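Local atomic coordinates of alginase (Pseudoalteromonas, PDB entry 4Q8K), a protein that probably cleaves the polysaccharide alginate as a lyase of polysaccharide lyase family 18. Residues 222-228 with 316-322. Numbering follows the deposited sequence.
Sequences TIISQHH and YFKFGNY
Strand 222-228 pairs antiparallel with strand 316-319 and, beyond a corner at Gly-320, with the strand that follows, in the buried centre of the lyase domain. Backbone hydrogen bonds run in both directions between Gln-226 and Lys-318, between His-228 and Tyr-316, and again between Ile-223 and Tyr-322. The register slips by one residue at a beta bulge between Ile-223 and Ser-225. There Gly-320 N hydrogen-bonds to Ile-224 O at 3.0 Å. Gly-320 has backbone angles that would jam a side chain against the preceding carbonyl. Before the bulge, Thr-222 OG1 donates to Asn-321 OD1 at 2.6 Å, from above the carbonyl plane. With OG1 anti to the backbone N (chi1 179°), the hydroxyl reaches that oxygen.

Such strands build the two-sheet beta-sandwich (jelly roll) of alginate lyases in the concanavalin clan. Ser-225, His-227, Phe-317 and Phe-319 point inward to the second sheet, where Phe-208 meets both phenylalanine rings. Phe-317 CD1 sits over one face of the His-227 imidazole, 3.6 Å from His-227 CE1. Both nitrogens of this buried ring are hydrogen-bonded, ND1 to Ser-236 and NE2 to Glu-206.

The other face carries Gln-226, His-228, Tyr-316, Lys-318 and Tyr-322. Lys-318 CE lies alongside the Gln-226 amide, 3.3 Å from Gln-226 CD. Lys-318 NZ forms a salt bridge with Glu-190 and holds a water at 2.8 Å. That water lies in the plane of the His-228 ring, and its hydrogen bond to ND1 is weak. His-228 CB makes a CH-pi contact with the face of the Tyr-316 ring, 3.7 Å from its centroid. Tyr-316 OH lies over one face of the imidazole, 3.1 Å from His-228 CD2. An alanine in place of Tyr-316 would strip the phenol from both, and would probably leave the imidazole freer to turn. A sulfate near His-228, probably from the crystallisation liquor, may mark a pocket on this face.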
loop_
_atom_site.group_PDB
_atom_site.type_symbol
_atom_site.label_atom_id
_atom_site.label_comp_id
_atom_site.label_asym_id
_atom_site.label_seq_id
_atom_site.Cartn_x
_atom_site.Cartn_y
_atom_site.Cartn_z
ATOM N N THR A 222 -4.732 -5.767 -1.628
ATOM C CA THR A 222 -3.667 -4.869 -2.061
ATOM C C THR A 222 -3.030 -4.148 -0.885
ATOM O O THR A 222 -3.649 -4.001 0.175
ATOM C CB THR A 222 -4.186 -3.811 -3.040
ATOM O OG1 THR A 222 -3.099 -2.950 -3.421
ATOM C CG2 THR A 222 -5.299 -2.984 -2.398
ATOM N N ILE A 223 -1.784 -3.722 -1.077
ATOM C CA ILE A 223 -1.121 -2.827 -0.129
ATOM C C ILE A 223 -1.130 -1.425 -0.738
ATOM O O ILE A 223 -0.650 -1.225 -1.858
ATOM C CB ILE A 223 0.328 -3.289 0.173
ATOM C CG1 ILE A 223 0.334 -4.677 0.826
ATOM C CG2 ILE A 223 1.061 -2.279 1.086
ATOM C CD1 ILE A 223 1.723 -5.263 0.940
ATOM N N ILE A 224 -1.682 -0.452 -0.007
ATOM C CA ILE A 224 -1.891 0.888 -0.572
ATOM C C ILE A 224 -0.918 1.923 -0.005
ATOM O O ILE A 224 -0.840 3.044 -0.499
ATOM C CB ILE A 224 -3.349 1.412 -0.396
ATOM C CG1 ILE A 224 -3.709 1.594 1.080
ATOM C CG2 ILE A 224 -4.372 0.493 -1.087
ATOM C CD1 ILE A 224 -5.030 2.292 1.280
ATOM N N SER A 225 -0.191 1.539 1.033
ATOM C CA SER A 225 0.884 2.381 1.553
ATOM C C SER A 225 1.815 1.540 2.417
ATOM O O SER A 225 1.380 0.612 3.093
ATOM C CB SER A 225 0.324 3.597 2.308
ATOM O OG SER A 225 -0.155 3.240 3.591
ATOM N N GLN A 226 3.103 1.849 2.392
ATOM C CA GLN A 226 4.044 1.096 3.201
ATOM C C GLN A 226 5.362 1.817 3.417
ATOM O O GLN A 226 5.805 2.594 2.569
ATOM C CB GLN A 226 4.314 -0.281 2.594
ATOM C CG GLN A 226 4.925 -0.232 1.224
ATOM C CD GLN A 226 5.233 -1.615 0.710
ATOM O OE1 GLN A 226 6.128 -2.293 1.219
ATOM N NE2 GLN A 226 4.496 -2.043 -0.300
ATOM N N HIS A 227 5.975 1.557 4.565
ATOM C CA HIS A 227 7.367 1.902 4.766
ATOM C C HIS A 227 8.163 0.641 4.463
ATOM O O HIS A 227 7.933 -0.412 5.051
ATOM C CB HIS A 227 7.623 2.402 6.192
ATOM C CG HIS A 227 7.155 3.806 6.427
ATOM N ND1 HIS A 227 5.906 4.102 6.935
ATOM C CD2 HIS A 227 7.757 4.998 6.192
ATOM C CE1 HIS A 227 5.767 5.414 7.019
ATOM N NE2 HIS A 227 6.875 5.981 6.574
ATOM N N HIS A 228 9.082 0.745 3.517
ATOM C CA HIS A 228 9.864 -0.397 3.077
ATOM C C HIS A 228 11.261 -0.310 3.692
ATOM O O HIS A 228 11.802 0.789 3.866
ATOM C CB HIS A 228 9.938 -0.378 1.552
ATOM C CG HIS A 228 10.459 -1.641 0.946
ATOM N ND1 HIS A 228 9.652 -2.515 0.242
ATOM C CD2 HIS A 228 11.705 -2.163 0.900
ATOM C CE1 HIS A 228 10.378 -3.527 -0.193
ATOM N NE2 HIS A 228 11.630 -3.338 0.192
ATOM N N TYR A 316 12.052 3.744 3.284
ATOM C CA TYR A 316 11.339 4.554 2.312
ATOM C C TYR A 316 9.852 4.277 2.259
ATOM O O TYR A 316 9.416 3.131 2.323
ATOM C CB TYR A 316 11.982 4.467 0.919
ATOM C CG TYR A 316 12.046 3.106 0.238
ATOM C CD1 TYR A 316 12.893 2.107 0.713
ATOM C CD2 TYR A 316 11.305 2.846 -0.914
ATOM C CE1 TYR A 316 12.979 0.872 0.067
ATOM C CE2 TYR A 316 11.397 1.622 -1.562
ATOM C CZ TYR A 316 12.233 0.646 -1.064
ATOM O OH TYR A 316 12.328 -0.572 -1.703
ATOM N N PHE A 317 9.092 5.359 2.163
ATOM C CA PHE A 317 7.652 5.301 2.072
ATOM C C PHE A 317 7.215 5.059 0.628
ATOM O O PHE A 317 7.817 5.599 -0.307
ATOM C CB PHE A 317 7.048 6.611 2.577
ATOM C CG PHE A 317 5.543 6.613 2.618
ATOM C CD1 PHE A 317 4.870 5.821 3.530
ATOM C CD2 PHE A 317 4.810 7.422 1.769
ATOM C CE1 PHE A 317 3.482 5.819 3.580
ATOM C CE2 PHE A 317 3.428 7.429 1.806
ATOM C CZ PHE A 317 2.761 6.626 2.724
ATOM N N LYS A 318 6.170 4.248 0.460
ATOM C CA LYS A 318 5.547 4.043 -0.841
ATOM C C LYS A 318 4.038 4.103 -0.705
ATOM O O LYS A 318 3.489 3.822 0.368
ATOM C CB LYS A 318 5.926 2.674 -1.427
ATOM C CG LYS A 318 7.370 2.280 -1.231
ATOM C CD LYS A 318 7.753 1.096 -2.113
ATOM C CE LYS A 318 7.059 -0.182 -1.688
ATOM N NZ LYS A 318 7.437 -1.314 -2.611
ATOM N N PHE A 319 3.352 4.440 -1.788
ATOM C CA PHE A 319 1.894 4.401 -1.751
ATOM C C PHE A 319 1.361 4.201 -3.160
ATOM O O PHE A 319 2.051 4.503 -4.135
ATOM C CB PHE A 319 1.340 5.685 -1.129
ATOM C CG PHE A 319 1.558 6.905 -1.973
ATOM C CD1 PHE A 319 2.758 7.598 -1.908
ATOM C CD2 PHE A 319 0.573 7.356 -2.823
ATOM C CE1 PHE A 319 2.966 8.724 -2.691
ATOM C CE2 PHE A 319 0.773 8.486 -3.610
ATOM C CZ PHE A 319 1.973 9.167 -3.535
ATOM N N GLY A 320 0.142 3.678 -3.252
ATOM C CA GLY A 320 -0.493 3.380 -4.523
ATOM C C GLY A 320 -1.320 2.113 -4.427
ATOM O O GLY A 320 -2.166 1.966 -3.546
ATOM N N ASN A 321 -1.080 1.177 -5.333
ATOM C CA ASN A 321 -1.876 -0.035 -5.334
ATOM C C ASN A 321 -0.962 -1.175 -5.734
ATOM O O ASN A 321 -0.622 -1.328 -6.916
ATOM C CB ASN A 321 -3.063 0.132 -6.291
ATOM C CG ASN A 321 -3.938 -1.110 -6.384
ATOM O OD1 ASN A 321 -3.599 -2.164 -5.853
ATOM N ND2 ASN A 321 -5.054 -0.989 -7.088
ATOM N N TYR A 322 -0.515 -1.930 -4.733
ATOM C CA TYR A 322 0.325 -3.102 -4.944
ATOM C C TYR A 322 -0.531 -4.350 -4.745
ATOM O O TYR A 322 -0.709 -4.818 -3.625
ATOM C CB TYR A 322 1.469 -3.068 -3.938
ATOM C CG TYR A 322 2.478 -4.186 -4.018
ATOM C CD1 TYR A 322 2.439 -5.138 -5.032
ATOM C CD2 TYR A 322 3.475 -4.297 -3.057
ATOM C CE1 TYR A 322 3.372 -6.153 -5.088
ATOM C CE2 TYR A 322 4.413 -5.316 -3.102
ATOM C CZ TYR A 322 4.351 -6.244 -4.125
ATOM O OH TYR A 322 5.281 -7.257 -4.180
HETATM O O HOH W 1 7.374 -3.997 -1.654
#